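Local coordinates for germination protein (Bacillus megaterium, PDB 6O59) that forms the N-terminal domain of the A subunit of the spore germinant receptor GerK3 and probably helps dormant spores respond to germinants, at residues T155-V160 and L169-M174; R162-P167 and M187-I192; D195-E200 and I264-F269; S212-G217 and P232-T237; D241-N246 and R251-V256. One frame throughout, in Å; residues are numbered along the deposited sequence.

Interaction 1 of 5, residues T155-V160 and L169-M174; sequences TNLAMV and LWLESM
Leu157 and Leu171 run antiparallel alongside one another where helix 153-163 lies on strand 169-176. One methyl of the strand leucine does the work: Leu171 CD2 sits 3.7 Å from Leu157 CD1 and 4.0 Å from Leu157 CB, so it lies alongside the inner part of the helix side chain as well as its end. One helical turn further on, Val160 lies nearly perpendicular to Leu169, with Val160 CG1 4.0 Å from Leu169 CD2. In Val160 the CG1 methyl stands anti to the backbone N (chi1 176°), which turns it to the strand. All four residues are buried and apolar, and no hydrogen bond links the two segments; branched aliphatic groups suit such a place because their methyls fill the uneven space between a helix and a sheet. Phe255 of strand 252-256 and Val243 of helix 240-248 close over the same region. The looser margin lies at the far end of the strand, where Ser173 is exposed and bonds through OG to Thr185 and Ser25. Glu172 is partly exposed, with a salt bridge to Arg202, and on the helix Thr155 and Met159 are also partly exposed. A helix laid by residues three apart, one turn on, against the inward-facing residues of an edge strand is typical of a layered alpha/beta fold with an antiparallel sheet.

Interaction 2 of 5, residues R162-P167 and M187-I192; sequences RIIKTP and MYIHGI
The connection from helix 153-163 into the beta hairpin formed by strands 169-176 and 182-189 folds back so that Ile164 and Thr166 rest on Ile189, at the end of the second hairpin strand. Ile189 offers two branches to the two partners. In the longer one CG1 stands anti to the carbonyl carbon (chi1 -57°) and chi2 of 169° then stretches the branch out, carrying CD1 to 4.0 Å from Ile164 CG2, the two side chains crossing at a slant. The shorter branch meets the threonine more loosely, Ile189 CG2 lying 4.3 Å from Thr166 CG2. Threonine fits here because it has two different ends: the methyl joins the apolar contact, while OG1 accepts a hydrogen bond from the backbone N of Asp168 two residues on, an ST turn that shapes the approach to strand 169-176. Ile164 is buried further by Leu169 of that strand and by Ala244 and Leu248 of helix 240-248, which explains a bulky aliphatic residue in a loop. Lys165, by contrast, is exposed, and its NZ makes a weak hydrogen bond back to Arg162 O. Beyond Ile189 the strand ends in a type II beta turn, with Gly191 in the third position at a positive phi of 98°, a conformation easy for glycine. The turn is closed by the hydrogen bond from Ile192 N to Ile189 O, 3.0 Å long.

Interaction 3 of 5, residues D195-E200 and I264-F269; sequences DKVVKE and IAPALF
Val197, in the first turn of helix 195-206, meets Pro266 and Phe269 where the chain leaves strand 262-265. Following that chain in order, Ile264 turns to the other face of the sheet, where it packs on Val243 and Asn246 of helix 240-248. Ala265 is still held in the sheet by backbone bonding to Ile252, and its methyl does not reach Val197. The peptide before Pro266 is cis, which bends the chain sharply as the strand ends; the ring points its CG at the valine, with Pro266 CG 4.5 Å from Val197 CG1. Next, the backbone of Ala267 bonds to Thr233, and the carbonyls of this bend also receive the side chain of Arg251. Phe269 comes back towards the helix: its ring, swung out anti to the backbone N (chi1 -166°), brings CE1 to 4.3 Å from Val197 CG1, in an oblique approach. One methyl of the valine thus serves both partners. A beta-branched residue with CG1 anti to its own N suits this place, since it offers a short, stiff knob that needs no polar partner, and Ile252 lies against it as well. With no hydrogen bond or charge pair between the segments and contacts no closer than 4.3 Å, the chemistry implies light, non-directional apolar packing that joins the start of helix 195-206 to the chain leaving strand 262-265.

Interaction 4 of 5, residues S212-G217 and P232-T237; sequences SILESG and PTIYNT
Ile213 of the short helix 210-215 and Ile234, in the extended chain just before strand 235-237, lie with their CA atoms 9.1 Å apart, a spacing that leaves the contact to side chains. Within segment 212-217, Ser216 N and Gly217 N donate to Ser212 O and Leu214 O. Ser212 O takes a second bond, from Ser216 OG at 3.1 Å, and the two donors reach it from opposite faces of the carbonyl plane. A serine suits this place because its hydroxyl can fold back onto a carbonyl one turn earlier. Across the contact, Ile234 reaches out with its longer branch. CG1 is placed between the backbone N and the carbonyl carbon (chi1 59°) and the chain then runs straight on, carrying CD1 to 3.8 Å from Ile213 CG2. The same CD1 lies 4.3 Å from Leu214 CD2; Leu214 does not set out straight at Ile234, but its extended chain (chi2 174°) brings CD2 close. Isoleucine and leucine suit a surface contact whose aliphatic groups bury one another. Ile234 also rests on Leu263 and Ala265 of the neighbouring strand, and Leu214 on Leu263, so the helix reaches beyond the edge strand. The arrangement is that of a short helix covering the margin of an antiparallel sheet, with Ile234 and Leu263 beneath it, as in a layered alpha/beta domain.

Interaction 5 of 5, residues D241-N246 and R251-V256; sequences DVVAGN and RIAIFV
Arg251 leaves the loop after helix 240-248 and lays its side chain along Asn246. Its backbone N donates to Asn246 O, 3.1 Å away with an N-H...O angle of 155°, a bond that spans the tight turn from helix to strand. From there CB lies 3.3 Å from Asn246 O and CG passes close to Asn246 CB. The chain bends at chi2, and CD moves on to the amide, 3.8 Å from Asn246 ND2. At the guanidinium, ND2 stands over one face, displaced from the centre of the group and 3.4 Å from CZ, without a hydrogen bond between the two side chains. The amide and guanidinium planes are turned 60° against each other. The modelled orientation of the amide is doubtful, since ND2 lies beside the donor NE and OD1 beside another acceptor, Val242 O. The tip finds its partners outside the two segments. NH1 forms a salt bridge with Glu249, which, if the amide is placed correctly, also takes a weak hydrogen bond from Asn246 ND2, and NH2 bonds to the carbonyls of Pro266 and Ala267. Helix 240-248 and strand 252-256 thus form a tight alpha-beta unit, the helix folding straight back over the sheet. One turn earlier on the helix Val243 packs against the strand, its CG1 3.8 Å from Ala253 CB. A small alanine here lets the helix come near. The same CG1 approaches Phe255 CZ obliquely at 4.3 Å, and that ring meets Phe149 edge-to-face.

In the fold
Along the chain, interaction 1 closes the first and short loop, from helix 153-163 to strand 169-176. Interaction 2 starts on the same helix and reaches the next strand, 182-189, so the two cross. Interaction 3 closes the longest loop, from helix 195-206 to the end of strand 262-265. Within it come, one after the other, interaction 4, which sets helix 210-215 against the edge segment, and the tight interaction 5, which folds helix 240-248 onto strand 252-256. All five reach one five-stranded antiparallel sheet: interactions 1, 2 and 5 tie helices 153-163 and 240-248 to one face, while interaction 3 brings helix 195-206 to the other.

Interaction 1 of 5, residues T155-V160 and L169-M174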
# COMPACT_ATOMS: atom_id res chain seq x y z
N THR A 155 3.83 -10.09 -2.13
CA THR A 155 3.07 -11.00 -1.28
C THR A 155 3.30 -10.62 0.19
O THR A 155 2.34 -10.51 0.95
CB THR A 155 3.46 -12.45 -1.57
OG1 THR A 155 3.24 -12.73 -2.96
CG2 THR A 155 2.70 -13.44 -0.73
N ASN A 156 4.57 -10.39 0.57
CA ASN A 156 4.98 -10.01 1.93
C ASN A 156 4.36 -8.67 2.37
O ASN A 156 3.86 -8.58 3.50
CB ASN A 156 6.51 -9.96 2.03
CG ASN A 156 7.18 -11.30 1.86
OD1 ASN A 156 6.55 -12.36 1.92
ND2 ASN A 156 8.48 -11.30 1.64
N LEU A 157 4.36 -7.65 1.49
CA LEU A 157 3.77 -6.33 1.78
C LEU A 157 2.28 -6.46 2.06
O LEU A 157 1.79 -5.87 3.03
CB LEU A 157 3.97 -5.33 0.63
CG LEU A 157 5.37 -5.10 0.09
CD1 LEU A 157 5.36 -4.02 -0.96
CD2 LEU A 157 6.40 -4.85 1.23
N ALA A 158 1.59 -7.25 1.21
CA ALA A 158 0.17 -7.54 1.30
C ALA A 158 -0.16 -8.20 2.66
O ALA A 158 -1.16 -7.85 3.29
CB ALA A 158 -0.25 -8.42 0.14
N MET A 159 0.72 -9.11 3.14
CA MET A 159 0.54 -9.80 4.41
C MET A 159 0.54 -8.81 5.57
O MET A 159 -0.33 -8.92 6.43
CB MET A 159 1.60 -10.89 4.61
CG MET A 159 1.42 -12.06 3.64
SD MET A 159 2.63 -13.39 3.78
CE MET A 159 1.81 -14.38 4.93
N VAL A 160 1.45 -7.82 5.57
CA VAL A 160 1.55 -6.79 6.61
C VAL A 160 0.30 -5.88 6.55
O VAL A 160 -0.35 -5.66 7.58
CB VAL A 160 2.87 -5.97 6.51
CG1 VAL A 160 2.89 -4.85 7.55
CG2 VAL A 160 4.11 -6.85 6.64
N LEU A 169 0.99 3.84 7.52
CA LEU A 169 2.00 2.84 7.17
C LEU A 169 2.52 3.21 5.79
O LEU A 169 1.80 3.12 4.78
CB LEU A 169 1.46 1.40 7.22
CG LEU A 169 2.45 0.29 6.82
CD1 LEU A 169 3.76 0.37 7.60
CD2 LEU A 169 1.82 -1.07 7.01
N TRP A 170 3.74 3.75 5.77
CA TRP A 170 4.36 4.23 4.55
C TRP A 170 5.43 3.24 4.05
O TRP A 170 6.25 2.75 4.83
CB TRP A 170 4.93 5.63 4.77
CG TRP A 170 3.88 6.70 4.94
CD1 TRP A 170 2.53 6.52 4.98
CD2 TRP A 170 4.11 8.10 5.11
NE1 TRP A 170 1.90 7.73 5.18
CE2 TRP A 170 2.85 8.72 5.26
CE3 TRP A 170 5.26 8.91 5.14
CZ2 TRP A 170 2.70 10.10 5.40
CZ3 TRP A 170 5.12 10.28 5.30
CH2 TRP A 170 3.85 10.86 5.44
N LEU A 171 5.32 2.85 2.74
CA LEU A 171 6.18 1.89 2.01
C LEU A 171 7.03 2.62 0.97
O LEU A 171 6.48 3.35 0.15
CB LEU A 171 5.31 0.81 1.33
CG LEU A 171 4.80 -0.39 2.16
CD1 LEU A 171 3.86 0.01 3.28
CD2 LEU A 171 4.04 -1.35 1.28
N GLU A 172 8.37 2.43 1.01
CA GLU A 172 9.39 3.08 0.20
C GLU A 172 10.18 2.01 -0.52
O GLU A 172 10.85 1.20 0.12
CB GLU A 172 10.29 3.94 1.11
CG GLU A 172 11.08 5.00 0.39
CD GLU A 172 12.13 5.69 1.24
OE1 GLU A 172 11.84 6.00 2.42
OE2 GLU A 172 13.25 5.93 0.72
N SER A 173 10.05 1.96 -1.85
CA SER A 173 10.76 1.02 -2.69
C SER A 173 12.09 1.60 -3.14
O SER A 173 12.18 2.79 -3.43
CB SER A 173 9.92 0.62 -3.89
OG SER A 173 8.86 -0.20 -3.44
N MET A 174 13.13 0.77 -3.14
CA MET A 174 14.47 1.22 -3.55
C MET A 174 15.28 0.03 -4.11
O MET A 174 14.86 -1.12 -4.01
CB MET A 174 15.23 1.97 -2.42
CG MET A 174 15.48 1.16 -1.17
SD MET A 174 15.68 2.19 0.31
CE MET A 174 17.35 2.93 0.01

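Interaction 2 of 5, residues R162-P167 and M187-I192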
# COMPACT_ATOMS: atom_id res chain seq x y z
N ARG A 162 -2.60 -6.44 5.69
CA ARG A 162 -3.79 -7.15 6.13
C ARG A 162 -3.95 -7.05 7.64
O ARG A 162 -5.08 -7.08 8.13
CB ARG A 162 -3.73 -8.61 5.70
CG ARG A 162 -4.19 -8.81 4.28
CD ARG A 162 -4.43 -10.27 3.95
NE ARG A 162 -4.79 -10.50 2.54
CZ ARG A 162 -3.94 -10.92 1.60
NH1 ARG A 162 -2.66 -11.12 1.90
NH2 ARG A 162 -4.37 -11.14 0.36
N ILE A 163 -2.81 -6.90 8.36
CA ILE A 163 -2.70 -6.77 9.82
C ILE A 163 -2.71 -5.28 10.25
O ILE A 163 -3.48 -4.91 11.13
CB ILE A 163 -1.43 -7.51 10.35
CG1 ILE A 163 -1.36 -8.94 9.81
CG2 ILE A 163 -1.39 -7.48 11.89
CD1 ILE A 163 -0.31 -9.79 10.40
N ILE A 164 -1.82 -4.45 9.66
CA ILE A 164 -1.74 -3.02 9.98
C ILE A 164 -2.59 -2.28 8.96
O ILE A 164 -2.16 -2.13 7.81
CB ILE A 164 -0.26 -2.51 10.03
CG1 ILE A 164 0.60 -3.32 11.01
CG2 ILE A 164 -0.16 -1.01 10.34
CD1 ILE A 164 0.32 -3.13 12.48
N LYS A 165 -3.78 -1.83 9.36
CA LYS A 165 -4.69 -1.14 8.44
C LYS A 165 -4.71 0.43 8.65
O LYS A 165 -5.77 1.07 8.74
CB LYS A 165 -6.12 -1.74 8.53
CG LYS A 165 -6.21 -3.24 8.28
CD LYS A 165 -7.68 -3.68 8.30
CE LYS A 165 -7.88 -5.18 8.29
NZ LYS A 165 -7.64 -5.80 9.63
N THR A 166 -3.53 1.04 8.68
CA THR A 166 -3.46 2.50 8.80
C THR A 166 -2.89 3.14 7.51
O THR A 166 -1.92 2.61 6.94
CB THR A 166 -2.65 2.94 10.04
OG1 THR A 166 -2.59 4.37 10.07
CG2 THR A 166 -1.23 2.42 10.06
N PRO A 167 -3.41 4.31 7.08
CA PRO A 167 -2.77 4.98 5.93
C PRO A 167 -1.41 5.57 6.31
O PRO A 167 -0.66 6.01 5.45
CB PRO A 167 -3.78 6.08 5.54
CG PRO A 167 -4.56 6.34 6.77
CD PRO A 167 -4.54 5.11 7.61
N MET A 187 9.50 -0.19 5.24
CA MET A 187 8.24 0.12 5.93
C MET A 187 8.46 0.80 7.28
O MET A 187 9.35 0.40 8.03
CB MET A 187 7.48 -1.18 6.22
CG MET A 187 6.45 -1.53 5.26
SD MET A 187 5.77 -3.08 5.89
CE MET A 187 5.14 -3.77 4.40
N TYR A 188 7.58 1.75 7.62
CA TYR A 188 7.56 2.45 8.91
C TYR A 188 6.20 3.12 9.08
O TYR A 188 5.57 3.45 8.08
CB TYR A 188 8.72 3.46 9.05
CG TYR A 188 8.64 4.64 8.09
CD1 TYR A 188 9.12 4.54 6.79
CD2 TYR A 188 8.09 5.86 8.50
CE1 TYR A 188 9.04 5.61 5.90
CE2 TYR A 188 8.01 6.94 7.62
CZ TYR A 188 8.49 6.82 6.32
OH TYR A 188 8.40 7.89 5.47
N ILE A 189 5.75 3.31 10.34
CA ILE A 189 4.49 4.00 10.57
C ILE A 189 4.83 5.45 10.86
O ILE A 189 5.39 5.78 11.92
CB ILE A 189 3.54 3.38 11.65
CG1 ILE A 189 3.19 1.91 11.33
CG2 ILE A 189 2.25 4.22 11.81
CD1 ILE A 189 2.49 1.13 12.45
N HIS A 190 4.50 6.32 9.90
CA HIS A 190 4.68 7.77 9.99
C HIS A 190 3.96 8.32 11.24
O HIS A 190 2.78 8.05 11.45
CB HIS A 190 4.12 8.42 8.71
CG HIS A 190 3.96 9.89 8.83
ND1 HIS A 190 5.03 10.74 8.68
CD2 HIS A 190 2.85 10.62 9.11
CE1 HIS A 190 4.55 11.96 8.87
NE2 HIS A 190 3.24 11.93 9.14
N GLY A 191 4.69 9.04 12.08
CA GLY A 191 4.13 9.59 13.30
C GLY A 191 4.41 8.76 14.54
O GLY A 191 4.33 9.27 15.66
N ILE A 192 4.70 7.46 14.34
CA ILE A 192 5.05 6.53 15.42
C ILE A 192 6.58 6.37 15.37
O ILE A 192 7.25 6.60 16.38
CB ILE A 192 4.27 5.19 15.36
CG1 ILE A 192 2.79 5.44 15.76
CG2 ILE A 192 4.90 4.15 16.29
CD1 ILE A 192 1.78 4.29 15.50

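Interaction 3 of 5, residues D195-E200 and I264-F269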
# COMPACT_ATOMS: atom_id res chain seq x y z
N ASP A 195 11.65 10.15 13.01
CA ASP A 195 12.15 10.55 11.70
C ASP A 195 13.67 10.47 11.60
O ASP A 195 14.16 10.01 10.57
CB ASP A 195 11.66 11.95 11.30
CG ASP A 195 10.27 11.95 10.68
OD1 ASP A 195 10.04 11.13 9.73
OD2 ASP A 195 9.42 12.75 11.12
N LYS A 196 14.40 10.83 12.66
CA LYS A 196 15.86 10.77 12.67
C LYS A 196 16.34 9.30 12.54
O LYS A 196 17.34 9.05 11.85
CB LYS A 196 16.45 11.44 13.93
CG LYS A 196 16.02 12.91 14.07
CD LYS A 196 16.76 13.68 15.17
CE LYS A 196 15.99 13.76 16.47
NZ LYS A 196 16.63 14.70 17.42
N VAL A 197 15.59 8.34 13.10
CA VAL A 197 15.89 6.90 13.02
C VAL A 197 15.61 6.40 11.59
O VAL A 197 16.40 5.62 11.03
CB VAL A 197 15.11 6.08 14.10
CG1 VAL A 197 15.28 4.59 13.92
CG2 VAL A 197 15.53 6.49 15.50
N VAL A 198 14.49 6.86 10.98
CA VAL A 198 14.09 6.48 9.63
C VAL A 198 15.14 6.99 8.63
O VAL A 198 15.65 6.19 7.83
CB VAL A 198 12.65 6.95 9.27
CG1 VAL A 198 12.33 6.71 7.79
CG2 VAL A 198 11.61 6.25 10.15
N LYS A 199 15.50 8.29 8.72
CA LYS A 199 16.50 8.93 7.84
C LYS A 199 17.84 8.19 7.90
O LYS A 199 18.45 7.98 6.85
CB LYS A 199 16.72 10.43 8.20
CG LYS A 199 15.49 11.37 8.25
CD LYS A 199 14.53 11.34 7.03
CE LYS A 199 13.20 10.68 7.35
NZ LYS A 199 12.21 10.91 6.27
N GLU A 200 18.28 7.78 9.10
CA GLU A 200 19.54 7.08 9.31
C GLU A 200 19.53 5.66 8.75
O GLU A 200 20.51 5.25 8.14
CB GLU A 200 19.94 7.05 10.79
CG GLU A 200 20.62 8.34 11.25
CD GLU A 200 21.72 8.92 10.37
OE1 GLU A 200 22.62 8.15 9.95
OE2 GLU A 200 21.67 10.14 10.10
N ILE A 264 13.70 -6.52 10.69
CA ILE A 264 13.34 -5.47 11.66
C ILE A 264 14.60 -4.72 12.02
O ILE A 264 15.62 -5.34 12.33
CB ILE A 264 12.65 -6.09 12.89
CG1 ILE A 264 11.32 -6.81 12.52
CG2 ILE A 264 12.47 -5.08 14.05
CD1 ILE A 264 10.23 -5.98 11.89
N ALA A 265 14.53 -3.38 11.96
CA ALA A 265 15.67 -2.53 12.30
C ALA A 265 15.23 -1.30 13.13
O ALA A 265 14.22 -0.67 12.83
CB ALA A 265 16.40 -2.09 11.04
N PRO A 266 15.99 -0.94 14.19
CA PRO A 266 17.17 -1.62 14.75
C PRO A 266 16.70 -2.82 15.59
O PRO A 266 15.59 -2.78 16.14
CB PRO A 266 17.86 -0.52 15.58
CG PRO A 266 17.02 0.74 15.40
CD PRO A 266 15.66 0.24 15.00
N ALA A 267 17.50 -3.90 15.65
CA ALA A 267 17.12 -5.10 16.40
C ALA A 267 17.04 -4.82 17.92
O ALA A 267 16.15 -5.34 18.58
CB ALA A 267 18.10 -6.23 16.12
N LEU A 268 17.92 -3.96 18.45
CA LEU A 268 17.89 -3.53 19.84
C LEU A 268 17.41 -2.08 19.85
O LEU A 268 18.10 -1.19 19.34
CB LEU A 268 19.25 -3.72 20.53
CG LEU A 268 19.29 -3.54 22.04
CD1 LEU A 268 18.51 -4.64 22.77
CD2 LEU A 268 20.71 -3.49 22.53
N PHE A 269 16.17 -1.88 20.33
CA PHE A 269 15.46 -0.61 20.34
C PHE A 269 14.68 -0.49 21.64
O PHE A 269 13.56 -1.01 21.76
CB PHE A 269 14.54 -0.57 19.11
CG PHE A 269 13.94 0.76 18.73
CD1 PHE A 269 14.71 1.75 18.16
CD2 PHE A 269 12.58 0.98 18.86
CE1 PHE A 269 14.15 2.97 17.78
CE2 PHE A 269 12.01 2.20 18.48
CZ PHE A 269 12.80 3.18 17.94

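Interaction 4 of 5, residues S212-G217 and P232-T237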
# COMPACT_ATOMS: atom_id res chain seq x y z
N SER A 212 26.56 -9.56 1.93
CA SER A 212 27.53 -9.80 3.00
C SER A 212 26.83 -9.80 4.38
O SER A 212 27.09 -10.69 5.20
CB SER A 212 28.62 -8.73 2.93
OG SER A 212 29.34 -8.60 4.15
N ILE A 213 25.92 -8.82 4.61
CA ILE A 213 25.15 -8.67 5.84
C ILE A 213 24.32 -9.93 6.07
O ILE A 213 24.38 -10.50 7.16
CB ILE A 213 24.28 -7.38 5.81
CG1 ILE A 213 25.12 -6.08 5.99
CG2 ILE A 213 23.11 -7.43 6.80
CD1 ILE A 213 25.91 -5.87 7.37
N LEU A 214 23.58 -10.39 5.05
CA LEU A 214 22.72 -11.57 5.17
C LEU A 214 23.53 -12.85 5.31
O LEU A 214 23.21 -13.67 6.16
CB LEU A 214 21.72 -11.67 4.01
CG LEU A 214 20.61 -10.60 3.99
CD1 LEU A 214 19.80 -10.73 2.76
CD2 LEU A 214 19.70 -10.69 5.22
N GLU A 215 24.61 -12.99 4.52
CA GLU A 215 25.49 -14.16 4.56
C GLU A 215 26.15 -14.31 5.94
O GLU A 215 26.38 -15.43 6.39
CB GLU A 215 26.55 -14.04 3.47
CG GLU A 215 27.00 -15.37 2.90
CD GLU A 215 28.05 -15.26 1.82
OE1 GLU A 215 28.22 -14.17 1.24
OE2 GLU A 215 28.71 -16.29 1.54
N SER A 216 26.41 -13.17 6.64
CA SER A 216 27.00 -13.15 7.99
C SER A 216 26.02 -13.74 9.03
O SER A 216 26.44 -14.16 10.10
CB SER A 216 27.40 -11.74 8.41
OG SER A 216 28.62 -11.31 7.82
N GLY A 217 24.73 -13.78 8.67
CA GLY A 217 23.65 -14.32 9.48
C GLY A 217 23.42 -15.81 9.31
O GLY A 217 22.60 -16.38 10.03
N PRO A 232 22.31 -0.28 11.12
CA PRO A 232 21.57 -0.84 12.26
C PRO A 232 21.63 -2.36 12.28
O PRO A 232 21.66 -3.00 11.22
CB PRO A 232 20.14 -0.33 11.99
CG PRO A 232 20.04 -0.24 10.45
CD PRO A 232 21.47 -0.25 9.91
N THR A 233 21.62 -2.96 13.48
CA THR A 233 21.54 -4.41 13.63
C THR A 233 20.17 -4.81 13.15
O THR A 233 19.22 -4.04 13.33
CB THR A 233 21.78 -4.83 15.07
OG1 THR A 233 20.84 -4.19 15.94
CG2 THR A 233 23.19 -4.57 15.50
N ILE A 234 20.06 -5.97 12.50
CA ILE A 234 18.76 -6.37 11.95
C ILE A 234 18.30 -7.70 12.57
O ILE A 234 19.13 -8.56 12.94
CB ILE A 234 18.73 -6.41 10.39
CG1 ILE A 234 19.78 -7.38 9.81
CG2 ILE A 234 18.87 -5.01 9.80
CD1 ILE A 234 19.66 -7.69 8.30
N TYR A 235 16.97 -7.86 12.67
CA TYR A 235 16.34 -9.06 13.18
C TYR A 235 15.45 -9.66 12.08
O TYR A 235 14.59 -8.97 11.55
CB TYR A 235 15.56 -8.74 14.45
CG TYR A 235 14.60 -9.83 14.89
CD1 TYR A 235 15.07 -11.02 15.44
CD2 TYR A 235 13.22 -9.67 14.77
CE1 TYR A 235 14.20 -12.04 15.83
CE2 TYR A 235 12.34 -10.67 15.17
CZ TYR A 235 12.83 -11.84 15.70
OH TYR A 235 11.96 -12.82 16.09
N ASN A 236 15.68 -10.93 11.72
CA ASN A 236 14.90 -11.62 10.69
C ASN A 236 13.71 -12.39 11.31
O ASN A 236 13.88 -13.16 12.26
CB ASN A 236 15.79 -12.58 9.90
CG ASN A 236 16.40 -13.72 10.69
OD1 ASN A 236 17.01 -13.54 11.74
ND2 ASN A 236 16.24 -14.93 10.21
N THR A 237 12.52 -12.22 10.73
CA THR A 237 11.31 -12.91 11.18
C THR A 237 10.48 -13.34 9.99
O THR A 237 10.30 -12.56 9.04
CB THR A 237 10.48 -12.05 12.17
OG1 THR A 237 9.27 -12.71 12.48
CG2 THR A 237 10.16 -10.65 11.65

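Interaction 5 of 5, residues D241-N246 and R251-V256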
# COMPACT_ATOMS: atom_id res chain seq x y z
N ASP A 241 2.88 -10.97 12.00
CA ASP A 241 2.41 -10.37 13.27
C ASP A 241 3.58 -9.77 14.07
O ASP A 241 3.40 -8.71 14.66
CB ASP A 241 1.64 -11.37 14.13
CG ASP A 241 2.33 -12.69 14.34
OD1 ASP A 241 2.52 -13.45 13.35
OD2 ASP A 241 2.67 -12.99 15.50
N VAL A 242 4.77 -10.40 14.03
CA VAL A 242 5.98 -9.91 14.70
C VAL A 242 6.44 -8.60 14.02
O VAL A 242 6.81 -7.65 14.73
CB VAL A 242 7.09 -10.99 14.76
CG1 VAL A 242 8.39 -10.45 15.36
CG2 VAL A 242 6.61 -12.21 15.55
N VAL A 243 6.33 -8.53 12.67
CA VAL A 243 6.66 -7.32 11.89
C VAL A 243 5.67 -6.22 12.29
O VAL A 243 6.09 -5.13 12.66
CB VAL A 243 6.66 -7.59 10.36
CG1 VAL A 243 6.55 -6.30 9.56
CG2 VAL A 243 7.91 -8.37 9.95
N ALA A 244 4.38 -6.56 12.32
CA ALA A 244 3.29 -5.65 12.70
C ALA A 244 3.55 -5.06 14.11
O ALA A 244 3.47 -3.84 14.28
CB ALA A 244 1.96 -6.38 12.65
N GLY A 245 3.93 -5.91 15.07
CA GLY A 245 4.22 -5.49 16.43
C GLY A 245 5.36 -4.49 16.50
O GLY A 245 5.23 -3.45 17.15
N ASN A 246 6.48 -4.77 15.78
CA ASN A 246 7.63 -3.86 15.77
C ASN A 246 7.32 -2.55 15.05
O ASN A 246 7.80 -1.49 15.48
CB ASN A 246 8.85 -4.51 15.17
CG ASN A 246 9.45 -5.54 16.07
OD1 ASN A 246 9.51 -6.72 15.75
ND2 ASN A 246 9.89 -5.13 17.25
N ARG A 251 9.63 0.91 14.91
CA ARG A 251 10.71 0.27 14.17
C ARG A 251 10.40 0.28 12.67
O ARG A 251 9.29 0.64 12.27
CB ARG A 251 10.98 -1.15 14.66
CG ARG A 251 11.18 -1.23 16.16
CD ARG A 251 12.23 -2.24 16.55
NE ARG A 251 11.94 -2.71 17.90
CZ ARG A 251 12.63 -3.64 18.54
NH1 ARG A 251 12.27 -4.03 19.75
NH2 ARG A 251 13.67 -4.22 17.96
N ILE A 252 11.42 -0.09 11.87
CA ILE A 252 11.42 -0.11 10.41
C ILE A 252 11.50 -1.57 9.92
O ILE A 252 12.35 -2.33 10.39
CB ILE A 252 12.60 0.78 9.87
CG1 ILE A 252 12.34 2.27 10.13
CG2 ILE A 252 12.89 0.54 8.37
CD1 ILE A 252 12.82 2.81 11.44
N ALA A 253 10.62 -1.94 8.97
CA ALA A 253 10.62 -3.28 8.37
C ALA A 253 11.19 -3.22 6.93
O ALA A 253 10.84 -2.34 6.16
CB ALA A 253 9.21 -3.87 8.37
N ILE A 254 12.12 -4.13 6.61
CA ILE A 254 12.74 -4.19 5.28
C ILE A 254 12.45 -5.53 4.66
O ILE A 254 12.68 -6.57 5.29
CB ILE A 254 14.27 -3.91 5.33
CG1 ILE A 254 14.58 -2.54 5.98
CG2 ILE A 254 14.92 -4.04 3.95
CD1 ILE A 254 15.77 -2.58 6.92
N PHE A 255 11.96 -5.50 3.42
CA PHE A 255 11.70 -6.69 2.62
C PHE A 255 12.62 -6.69 1.42
O PHE A 255 12.56 -5.78 0.58
CB PHE A 255 10.22 -6.79 2.18
CG PHE A 255 9.31 -7.03 3.34
CD1 PHE A 255 9.17 -8.31 3.88
CD2 PHE A 255 8.62 -5.98 3.95
CE1 PHE A 255 8.34 -8.53 4.96
CE2 PHE A 255 7.77 -6.21 5.02
CZ PHE A 255 7.63 -7.48 5.52
N VAL A 256 13.50 -7.70 1.36
CA VAL A 256 14.47 -7.89 0.27
C VAL A 256 13.93 -8.97 -0.69
O VAL A 256 13.42 -10.00 -0.24
CB VAL A 256 15.86 -8.26 0.84
CG1 VAL A 256 16.91 -8.30 -0.27
CG2 VAL A 256 16.27 -7.29 1.94